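Long-range contacts in pirin-like protein (Geobacillus kaustophilus, PDB 2P17), which is of unknown function but binds one iron ion per subunit and belongs to the pirin family of the cupin clan: residues 190-196 with 210-216; 128-132 with 161-165; 1-7 with 223-228. One frame throughout, in Å; residues are numbered along the deposited sequence.

Contact 2 closes first within the chain, contact 1 follows it in sequence, and contact 3 encloses both by bringing the N-terminus back to residues 223-228. Contacts 1 and 3 lie side by side, their centres about 17 Å apart, and share the C-terminal cupin half of the pirin fold: strand 3-19 pairs with both strand 212-216 and strand 224-231, and Phe216 and Leu192 pack on Leu227. Contact 2 lies on the opposite side of the chain's centre from contact 1, about 23 Å from it and about 27 Å from contact 3, between centres. The N-terminal strand is thus built into the C-terminal domain, while contact 2 ties the loop before strand 167-174 to strand 128-132.

Contact 1: residues 190-196 with 210-216; sequences GFLYILE and AGQALFF
The side chain of Phe191 turns its CG between the backbone N and the carbonyl carbon (chi1 64°), which sets its ring beside that of Phe215; the latter's CG is anti to its own carbonyl carbon. The two strands are antiparallel neighbours in the C-terminal cupin domain. Phe191 CB meets Phe215 CD1 at 3.5 Å; the two side chains lie side by side and their ring planes meet obliquely, at 38°. Arg9 makes a cation-pi contact with Phe215, and the Phe191 ring also meets Tyr240.

Leu192 and Leu214 form a hydrogen-bonded pair, with Leu214 N donating to Leu192 O at 2.8 Å and Leu192 N returning the bond to Leu214 O. Their side chains point the same way, on the face opposite Phe191 and Phe215, and Phe201 packs against both. Beyond the regular pairing, Ile194 N binds Gln212 O, and Gly211 N reaches Ile194 O on a nearly straight path of 173°. At Gly211 a beta carbon would collide with the carbonyl O of Ala210, which explains the glycine just ahead of the strand. Tyr193 lays its ring alongside this turn, OH lying 3.5 Å from Gly211 CA.

At the other end Phe216 swings across the backbone of its partner: Phe191 CA sits 3.6 Å above the centre of the ring, while Leu192 CD2 meets its edge in plane, 3.9 Å from CE1.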
loop_
_atom_site.group_PDB
_atom_site.type_symbol
_atom_site.label_atom_id
_atom_site.label_comp_id
_atom_site.label_asym_id
_atom_site.label_seq_id
_atom_site.Cartn_x
_atom_site.Cartn_y
_atom_site.Cartn_z
ATOM N N GLY A 190 -4.079 -1.526 -9.999
ATOM C CA GLY A 190 -3.651 -0.711 -8.876
ATOM C C GLY A 190 -4.395 0.576 -8.643
ATOM O O GLY A 190 -5.416 0.872 -9.279
ATOM N N PHE A 191 -3.855 1.345 -7.712
ATOM C CA PHE A 191 -4.478 2.562 -7.254
ATOM C C PHE A 191 -3.432 3.317 -6.452
ATOM O O PHE A 191 -2.361 2.782 -6.139
ATOM C CB PHE A 191 -5.701 2.234 -6.365
ATOM C CG PHE A 191 -5.345 1.509 -5.098
ATOM C CD1 PHE A 191 -5.060 2.234 -3.948
ATOM C CD2 PHE A 191 -5.215 0.128 -5.073
ATOM C CE1 PHE A 191 -4.677 1.590 -2.779
ATOM C CE2 PHE A 191 -4.830 -0.534 -3.913
ATOM C CZ PHE A 191 -4.567 0.190 -2.761
ATOM N N LEU A 192 -3.746 4.546 -6.089
ATOM C CA LEU A 192 -2.903 5.268 -5.134
ATOM C C LEU A 192 -3.759 5.893 -4.049
ATOM O O LEU A 192 -4.954 6.103 -4.249
ATOM C CB LEU A 192 -1.983 6.305 -5.831
ATOM C CG LEU A 192 -2.646 7.405 -6.662
ATOM C CD1 LEU A 192 -3.188 8.545 -5.794
ATOM C CD2 LEU A 192 -1.666 7.948 -7.698
ATOM N N TYR A 193 -3.153 6.160 -2.902
ATOM C CA TYR A 193 -3.850 6.818 -1.812
ATOM C C TYR A 193 -3.036 8.023 -1.385
ATOM O O TYR A 193 -1.826 7.913 -1.171
ATOM C CB TYR A 193 -4.061 5.852 -0.631
ATOM C CG TYR A 193 -4.721 6.526 0.538
ATOM C CD1 TYR A 193 -6.073 6.828 0.508
ATOM C CD2 TYR A 193 -3.974 6.905 1.661
ATOM C CE1 TYR A 193 -6.681 7.467 1.578
ATOM C CE2 TYR A 193 -4.572 7.564 2.736
ATOM C CZ TYR A 193 -5.931 7.826 2.679
ATOM O OH TYR A 193 -6.556 8.474 3.730
ATOM N N ILE A 194 -3.691 9.182 -1.265
ATOM C CA ILE A 194 -2.983 10.418 -1.007
ATOM C C ILE A 194 -2.961 10.721 0.487
ATOM O O ILE A 194 -4.009 10.840 1.120
ATOM C CB ILE A 194 -3.592 11.605 -1.801
ATOM C CG1 ILE A 194 -3.569 11.282 -3.294
ATOM C CG2 ILE A 194 -2.792 12.871 -1.537
ATOM C CD1 ILE A 194 -4.350 12.261 -4.157
ATOM N N LEU A 195 -1.750 10.849 1.029
ATOM C CA LEU A 195 -1.557 11.140 2.446
ATOM C C LEU A 195 -1.617 12.635 2.755
ATOM O O LEU A 195 -2.119 13.039 3.817
ATOM C CB LEU A 195 -0.202 10.589 2.916
ATOM C CG LEU A 195 -0.037 9.071 2.806
ATOM C CD1 LEU A 195 1.431 8.681 2.951
ATOM C CD2 LEU A 195 -0.902 8.384 3.835
ATOM N N GLU A 196 -1.084 13.444 1.846
ATOM C CA GLU A 196 -0.873 14.883 2.095
ATOM C C GLU A 196 -0.936 15.609 0.764
ATOM O O GLU A 196 -0.411 15.123 -0.241
ATOM C CB GLU A 196 0.503 15.108 2.739
ATOM C CG GLU A 196 0.757 16.502 3.316
ATOM C CD GLU A 196 2.242 16.725 3.642
ATOM O OE1 GLU A 196 3.012 15.732 3.698
ATOM O OE2 GLU A 196 2.640 17.894 3.831
ATOM N N ALA A 210 -5.596 14.765 -0.399
ATOM C CA ALA A 210 -5.421 13.931 0.775
ATOM C C ALA A 210 -6.727 13.293 1.228
ATOM O O ALA A 210 -7.782 13.951 1.302
ATOM C CB ALA A 210 -4.789 14.726 1.921
ATOM N N GLY A 211 -6.644 11.999 1.514
ATOM C CA GLY A 211 -7.792 11.227 1.976
ATOM C C GLY A 211 -8.559 10.561 0.854
ATOM O O GLY A 211 -9.606 9.960 1.091
ATOM N N GLN A 212 -8.031 10.653 -0.363
ATOM C CA GLN A 212 -8.655 10.006 -1.520
ATOM C C GLN A 212 -7.805 8.886 -2.078
ATOM O O GLN A 212 -6.565 8.973 -2.086
ATOM C CB GLN A 212 -8.947 11.020 -2.627
ATOM C CG GLN A 212 -9.855 12.156 -2.160
ATOM C CD GLN A 212 -10.327 12.999 -3.308
ATOM O OE1 GLN A 212 -9.520 13.505 -4.092
ATOM N NE2 GLN A 212 -11.646 13.160 -3.423
ATOM N N ALA A 213 -8.495 7.845 -2.541
ATOM C CA ALA A 213 -7.882 6.774 -3.329
ATOM C C ALA A 213 -8.280 6.932 -4.784
ATOM O O ALA A 213 -9.466 7.113 -5.093
ATOM C CB ALA A 213 -8.306 5.415 -2.807
ATOM N N LEU A 214 -7.290 6.867 -5.674
ATOM C CA LEU A 214 -7.504 7.039 -7.118
ATOM C C LEU A 214 -7.146 5.739 -7.796
ATOM O O LEU A 214 -6.020 5.277 -7.664
ATOM C CB LEU A 214 -6.660 8.197 -7.661
ATOM C CG LEU A 214 -7.214 9.611 -7.445
ATOM C CD1 LEU A 214 -7.195 10.018 -5.975
ATOM C CD2 LEU A 214 -6.389 10.598 -8.248
ATOM N N PHE A 215 -8.121 5.138 -8.482
ATOM C CA PHE A 215 -7.949 3.810 -9.072
ATOM C C PHE A 215 -7.581 3.923 -10.531
ATOM O O PHE A 215 -8.088 4.804 -11.230
ATOM C CB PHE A 215 -9.231 2.996 -8.909
ATOM C CG PHE A 215 -9.554 2.704 -7.483
ATOM C CD1 PHE A 215 -9.118 1.522 -6.883
ATOM C CD2 PHE A 215 -10.239 3.639 -6.706
ATOM C CE1 PHE A 215 -9.388 1.267 -5.542
ATOM C CE2 PHE A 215 -10.508 3.396 -5.372
ATOM C CZ PHE A 215 -10.093 2.210 -4.788
ATOM N N PHE A 216 -6.731 3.010 -11.004
ATOM C CA PHE A 216 -6.171 3.101 -12.348
ATOM C C PHE A 216 -6.966 2.268 -13.357
ATOM O O PHE A 216 -7.464 1.200 -13.035
ATOM C CB PHE A 216 -4.697 2.635 -12.398
ATOM C CG PHE A 216 -3.806 3.241 -11.340
ATOM C CD1 PHE A 216 -4.043 4.525 -10.837
ATOM C CD2 PHE A 216 -2.687 2.534 -10.878
ATOM C CE1 PHE A 216 -3.213 5.065 -9.860
ATOM C CE2 PHE A 216 -1.845 3.078 -9.905
ATOM C CZ PHE A 216 -2.104 4.351 -9.400
HETATM O O HOH W 1 -5.709 -0.952 -12.411
#

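Contact 2: residues 128-132 with 161-165; sequences RYQNL and TKNIV
Gln130 grips the backbone of Lys162 with both ends of its amide. Its OE1 accepts from Lys162 N at 2.9 Å, the donor lying in the carbonyl plane on a lone pair, and its NE2 donates to Lys162 O at 3.0 Å along a path of 167°. Its side chain is extended beyond CG (chi2 176°), which carries the amide from the strand to the loop; the paired bonds fix its rotation. Arg128 lays its guanidinium across the same lysine, with Lys162 CB 3.7 Å above the centre of one face. It is the aliphatic part of the lysine that does this packing, and the like-charged Arg128 NH1 and Lys162 NZ remain 4.7 Å apart. Arg128 NH2 also comes 3.7 Å from Ile164 CG1. The side chains of Leu132 and Thr161 cross at about a right angle, with Leu132 CD1 3.8 Å from Thr161 CG2.

Two waters extend the grip, joining Arg128 NH2 to Lys162 O and to Asn163 O. Lys162 O also accepts from Asn163 ND2, which approaches from above the carbonyl plane. Further out, Thr161 OG1 bonds to Phe150 O, and Asn163 to Ser151 and Val167.

The loop 161-165 is thus pinned, ahead of strand 167-174, beside the antiparallel strands 128-132 and 88-92 of what is probably the N-terminal cupin half, where Trp90 touches both Gln130 and Asn163.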
loop_
_atom_site.group_PDB
_atom_site.type_symbol
_atom_site.label_atom_id
_atom_site.label_comp_id
_atom_site.label_asym_id
_atom_site.label_seq_id
_atom_site.Cartn_x
_atom_site.Cartn_y
_atom_site.Cartn_z
ATOM N N ARG A 128 6.203 -15.747 6.910
ATOM C CA ARG A 128 7.445 -14.982 6.809
ATOM C C ARG A 128 7.121 -13.537 7.161
ATOM O O ARG A 128 6.029 -13.047 6.860
ATOM C CB ARG A 128 8.014 -15.119 5.384
ATOM C CG ARG A 128 9.097 -14.144 4.936
ATOM C CD ARG A 128 9.540 -14.485 3.508
ATOM N NE ARG A 128 8.578 -14.166 2.436
ATOM C CZ ARG A 128 8.697 -14.624 1.185
ATOM N NH1 ARG A 128 9.705 -15.430 0.881
ATOM N NH2 ARG A 128 7.821 -14.304 0.243
ATOM N N TYR A 129 8.072 -12.865 7.794
ATOM C CA TYR A 129 7.927 -11.472 8.181
ATOM C C TYR A 129 9.111 -10.683 7.651
ATOM O O TYR A 129 10.262 -11.107 7.772
ATOM C CB TYR A 129 7.850 -11.352 9.710
ATOM C CG TYR A 129 7.755 -9.920 10.187
ATOM C CD1 TYR A 129 6.552 -9.214 10.097
ATOM C CD2 TYR A 129 8.866 -9.270 10.721
ATOM C CE1 TYR A 129 6.465 -7.907 10.521
ATOM C CE2 TYR A 129 8.794 -7.942 11.150
ATOM C CZ TYR A 129 7.585 -7.275 11.052
ATOM O OH TYR A 129 7.489 -5.973 11.486
ATOM N N GLN A 130 8.809 -9.546 7.034
ATOM C CA GLN A 130 9.832 -8.608 6.575
ATOM C C GLN A 130 9.578 -7.237 7.177
ATOM O O GLN A 130 8.490 -6.677 7.026
ATOM C CB GLN A 130 9.829 -8.503 5.053
ATOM C CG GLN A 130 9.942 -9.813 4.333
ATOM C CD GLN A 130 9.845 -9.634 2.845
ATOM O OE1 GLN A 130 10.780 -9.127 2.208
ATOM N NE2 GLN A 130 8.720 -10.043 2.268
ATOM N N ASN A 131 10.580 -6.719 7.872
ATOM C CA ASN A 131 10.536 -5.366 8.418
ATOM C C ASN A 131 11.246 -4.431 7.438
ATOM O O ASN A 131 12.443 -4.577 7.173
ATOM C CB ASN A 131 11.197 -5.344 9.801
ATOM C CG ASN A 131 10.943 -4.061 10.551
ATOM O OD1 ASN A 131 11.623 -3.066 10.333
ATOM N ND2 ASN A 131 9.954 -4.077 11.442
ATOM N N LEU A 132 10.499 -3.479 6.889
ATOM C CA LEU A 132 10.989 -2.641 5.799
ATOM C C LEU A 132 11.138 -1.198 6.253
ATOM O O LEU A 132 10.234 -0.390 6.098
ATOM C CB LEU A 132 10.049 -2.739 4.586
ATOM C CG LEU A 132 9.761 -4.151 4.073
ATOM C CD1 LEU A 132 8.704 -4.124 2.968
ATOM C CD2 LEU A 132 11.040 -4.861 3.610
ATOM N N THR A 161 12.617 -6.433 -1.349
ATOM C CA THR A 161 11.485 -7.058 -0.691
ATOM C C THR A 161 11.053 -8.323 -1.418
ATOM O O THR A 161 10.884 -8.326 -2.630
ATOM C CB THR A 161 10.331 -6.054 -0.669
ATOM O OG1 THR A 161 10.796 -4.844 -0.070
ATOM C CG2 THR A 161 9.124 -6.595 0.115
ATOM N N LYS A 162 10.907 -9.411 -0.667
ATOM C CA LYS A 162 10.467 -10.679 -1.245
ATOM C C LYS A 162 8.969 -10.633 -1.533
ATOM O O LYS A 162 8.167 -10.183 -0.696
ATOM C CB LYS A 162 10.790 -11.840 -0.309
ATOM C CG LYS A 162 12.265 -11.958 0.063
ATOM C CD LYS A 162 12.455 -13.005 1.146
ATOM C CE LYS A 162 13.919 -13.348 1.344
ATOM N NZ LYS A 162 14.060 -14.440 2.342
ATOM N N ASN A 163 8.600 -11.058 -2.735
ATOM C CA ASN A 163 7.210 -11.087 -3.154
ATOM C C ASN A 163 6.837 -12.507 -3.561
ATOM O O ASN A 163 7.668 -13.253 -4.092
ATOM C CB ASN A 163 6.964 -10.184 -4.375
ATOM C CG ASN A 163 6.811 -8.679 -4.040
ATOM O OD1 ASN A 163 6.622 -7.879 -4.955
ATOM N ND2 ASN A 163 6.882 -8.303 -2.770
ATOM N N ILE A 164 5.573 -12.842 -3.333
ATOM C CA ILE A 164 4.953 -13.988 -3.973
ATOM C C ILE A 164 4.174 -13.433 -5.178
ATOM O O ILE A 164 4.623 -13.571 -6.315
ATOM C CB ILE A 164 4.111 -14.795 -2.957
ATOM C CG1 ILE A 164 5.057 -15.476 -1.950
ATOM C CG2 ILE A 164 3.267 -15.841 -3.658
ATOM C CD1 ILE A 164 4.409 -15.955 -0.693
ATOM N N VAL A 165 3.035 -12.781 -4.943
ATOM C CA VAL A 165 2.406 -11.998 -5.998
ATOM C C VAL A 165 3.284 -10.764 -6.211
ATOM O O VAL A 165 3.555 -10.031 -5.255
ATOM C CB VAL A 165 0.965 -11.546 -5.617
ATOM C CG1 VAL A 165 0.453 -10.462 -6.569
ATOM C CG2 VAL A 165 0.011 -12.725 -5.618
HETATM O O HOH W 2 6.279 -12.074 0.188
HETATM O O HOH W 3 9.457 -14.861 -2.459
#

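Contact 3: residues 1-7 with 223-228; sequences MAIQRRI and EETELN
Backbone bonds join Ile3 and Arg5 to residues 224-226 in a short parallel pairing that adds the N-terminal strand to strand 224-231 of the C-terminal cupin domain: Ile3 N to Glu224 O, Glu226 N to Ile3 O at 2.8 Å, and Arg5 N to Glu226 O at 2.8 Å. Among side-chain bonds, Arg5 NE donates to Thr225 OG1 at 2.9 Å, 174° straight and in the guanidinium plane, after the side chain bends at chi2 (-139°). This bond and that of Arg5 NH2 to Tyr188 O fix the orientation of the guanidinium, and Leu184 O in turn positions the hydroxyl. With an alanine here, Thr225 OG1 and Tyr188 O would probably lose their guanidinium partner, weakening the tie to the loop at Tyr188.

Gln4 NE2 bonds Ala2 O. Waters link Ala2 N to Glu226 OE1 and Gln4 NE2 to Asn228 OD1. The Ala2 methyl makes a van der Waals contact with the carboxylate, CB 3.5 Å from Glu226 CD; Ile7 CD1 and Leu227 CD1 form an apolar pair.

Glu226 OE2 forms a salt bridge with Lys155 while OE1 takes a water and a weak bond from Gln4 NE2; polar bonds on both faces therefore anchor the N-terminal segment.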
loop_
_atom_site.group_PDB
_atom_site.type_symbol
_atom_site.label_atom_id
_atom_site.label_comp_id
_atom_site.label_asym_id
_atom_site.label_seq_id
_atom_site.Cartn_x
_atom_site.Cartn_y
_atom_site.Cartn_z
HETATM N N MSE A 1 4.482 8.602 -25.578
HETATM C CA MSE A 1 5.224 7.329 -25.798
HETATM C C MSE A 1 4.467 6.143 -25.189
HETATM O O MSE A 1 3.659 5.530 -25.885
HETATM C CB MSE A 1 6.645 7.437 -25.252
HETATM C CG MSE A 1 7.592 6.329 -25.650
HETATM SE SE MSE A 1 9.260 6.629 -24.690
HETATM C CE MSE A 1 8.677 6.167 -22.884
ATOM N N ALA A 2 4.701 5.828 -23.910
ATOM C CA ALA A 2 4.042 4.673 -23.279
ATOM C C ALA A 2 2.551 4.913 -23.161
ATOM O O ALA A 2 2.091 6.053 -23.160
ATOM C CB ALA A 2 4.638 4.364 -21.908
ATOM N N ILE A 3 1.794 3.827 -23.065
ATOM C CA ILE A 3 0.364 3.925 -22.883
ATOM C C ILE A 3 0.109 4.602 -21.535
ATOM O O ILE A 3 0.619 4.161 -20.509
ATOM C CB ILE A 3 -0.285 2.529 -22.957
ATOM C CG1 ILE A 3 -0.163 1.974 -24.386
ATOM C CG2 ILE A 3 -1.743 2.577 -22.487
ATOM C CD1 ILE A 3 -0.349 0.471 -24.504
ATOM N N GLN A 4 -0.653 5.692 -21.557
ATOM C CA GLN A 4 -0.947 6.473 -20.354
ATOM C C GLN A 4 -2.178 5.958 -19.627
ATOM O O GLN A 4 -3.282 5.918 -20.193
ATOM C CB GLN A 4 -1.161 7.951 -20.710
ATOM C CG GLN A 4 0.065 8.628 -21.296
ATOM C CD GLN A 4 1.254 8.572 -20.362
ATOM O OE1 GLN A 4 1.164 8.976 -19.196
ATOM N NE2 GLN A 4 2.373 8.057 -20.857
ATOM N N ARG A 5 -2.001 5.580 -18.365
ATOM C CA ARG A 5 -3.138 5.200 -17.543
ATOM C C ARG A 5 -4.022 6.398 -17.193
ATOM O O ARG A 5 -3.535 7.534 -17.090
ATOM C CB ARG A 5 -2.667 4.493 -16.277
ATOM C CG ARG A 5 -2.004 3.147 -16.575
ATOM C CD ARG A 5 -2.420 2.092 -15.568
ATOM N NE ARG A 5 -1.621 0.871 -15.683
ATOM C CZ ARG A 5 -1.950 -0.286 -15.102
ATOM N NH1 ARG A 5 -3.062 -0.396 -14.375
ATOM N NH2 ARG A 5 -1.166 -1.345 -15.223
ATOM N N ARG A 6 -5.304 6.103 -16.998
ATOM C CA ARG A 6 -6.322 7.060 -16.591
ATOM C C ARG A 6 -6.740 6.728 -15.164
ATOM O O ARG A 6 -6.520 5.606 -14.685
ATOM C CB ARG A 6 -7.548 6.951 -17.517
ATOM C CG ARG A 6 -7.353 7.529 -18.908
ATOM C CD ARG A 6 -8.442 7.050 -19.853
ATOM N NE ARG A 6 -8.187 5.687 -20.315
ATOM C CZ ARG A 6 -8.841 4.605 -19.899
ATOM N NH1 ARG A 6 -9.819 4.709 -19.012
ATOM N NH2 ARG A 6 -8.517 3.412 -20.384
ATOM N N ILE A 7 -7.343 7.699 -14.488
ATOM C CA ILE A 7 -7.998 7.468 -13.216
ATOM C C ILE A 7 -9.453 7.102 -13.480
ATOM O O ILE A 7 -10.238 7.924 -13.980
ATOM C CB ILE A 7 -7.891 8.697 -12.273
ATOM C CG1 ILE A 7 -6.413 9.063 -12.013
ATOM C CG2 ILE A 7 -8.670 8.435 -10.967
ATOM C CD1 ILE A 7 -5.522 7.882 -11.578
ATOM N N GLU A 223 1.856 -4.827 -22.309
ATOM C CA GLU A 223 1.917 -3.402 -22.613
ATOM C C GLU A 223 2.710 -2.646 -21.560
ATOM O O GLU A 223 2.624 -2.946 -20.365
ATOM C CB GLU A 223 0.522 -2.809 -22.751
ATOM C CG GLU A 223 -0.247 -3.425 -23.908
ATOM C CD GLU A 223 -1.656 -2.895 -24.037
ATOM O OE1 GLU A 223 -2.190 -2.359 -23.041
ATOM O OE2 GLU A 223 -2.234 -3.025 -25.139
ATOM N N GLU A 224 3.486 -1.667 -22.008
ATOM C CA GLU A 224 4.232 -0.819 -21.093
ATOM C C GLU A 224 3.357 0.394 -20.848
ATOM O O GLU A 224 3.024 1.122 -21.784
ATOM C CB GLU A 224 5.620 -0.456 -21.671
ATOM C CG GLU A 224 6.610 -1.640 -21.678
ATOM C CD GLU A 224 8.002 -1.336 -22.284
ATOM O OE1 GLU A 224 8.244 -0.188 -22.732
ATOM O OE2 GLU A 224 8.862 -2.268 -22.318
ATOM N N THR A 225 2.920 0.573 -19.597
ATOM C CA THR A 225 2.044 1.688 -19.249
ATOM C C THR A 225 2.714 2.620 -18.250
ATOM O O THR A 225 3.685 2.249 -17.593
ATOM C CB THR A 225 0.674 1.240 -18.655
ATOM O OG1 THR A 225 0.839 0.774 -17.306
ATOM C CG2 THR A 225 -0.010 0.159 -19.523
ATOM N N GLU A 226 2.193 3.840 -18.164
ATOM C CA GLU A 226 2.717 4.846 -17.247
ATOM C C GLU A 226 1.582 5.596 -16.575
ATOM O O GLU A 226 0.503 5.767 -17.158
ATOM C CB GLU A 226 3.624 5.828 -17.997
ATOM C CG GLU A 226 5.011 5.249 -18.293
ATOM C CD GLU A 226 5.889 6.140 -19.160
ATOM O OE1 GLU A 226 5.404 7.172 -19.654
ATOM O OE2 GLU A 226 7.063 5.765 -19.366
ATOM N N LEU A 227 1.822 6.010 -15.333
ATOM C CA LEU A 227 0.935 6.940 -14.655
ATOM C C LEU A 227 1.652 8.237 -14.331
ATOM O O LEU A 227 2.670 8.244 -13.622
ATOM C CB LEU A 227 0.374 6.346 -13.373
ATOM C CG LEU A 227 -0.593 7.348 -12.735
ATOM C CD1 LEU A 227 -1.999 7.106 -13.244
ATOM C CD2 LEU A 227 -0.553 7.276 -11.234
ATOM N N ASN A 228 1.103 9.328 -14.854
ATOM C CA ASN A 228 1.621 10.667 -14.619
ATOM C C ASN A 228 1.032 11.279 -13.351
ATOM O O ASN A 228 -0.162 11.152 -13.089
ATOM C CB ASN A 228 1.321 11.577 -15.822
ATOM C CG ASN A 228 2.042 11.147 -17.086
ATOM O OD1 ASN A 228 3.034 10.419 -17.039
ATOM N ND2 ASN A 228 1.543 11.601 -18.229
HETATM O O HOH W 4 5.899 8.019 -22.167
HETATM O O HOH W 5 -0.879 8.822 -16.950
HETATM O O HOH W 6 4.244 9.250 -19.120
#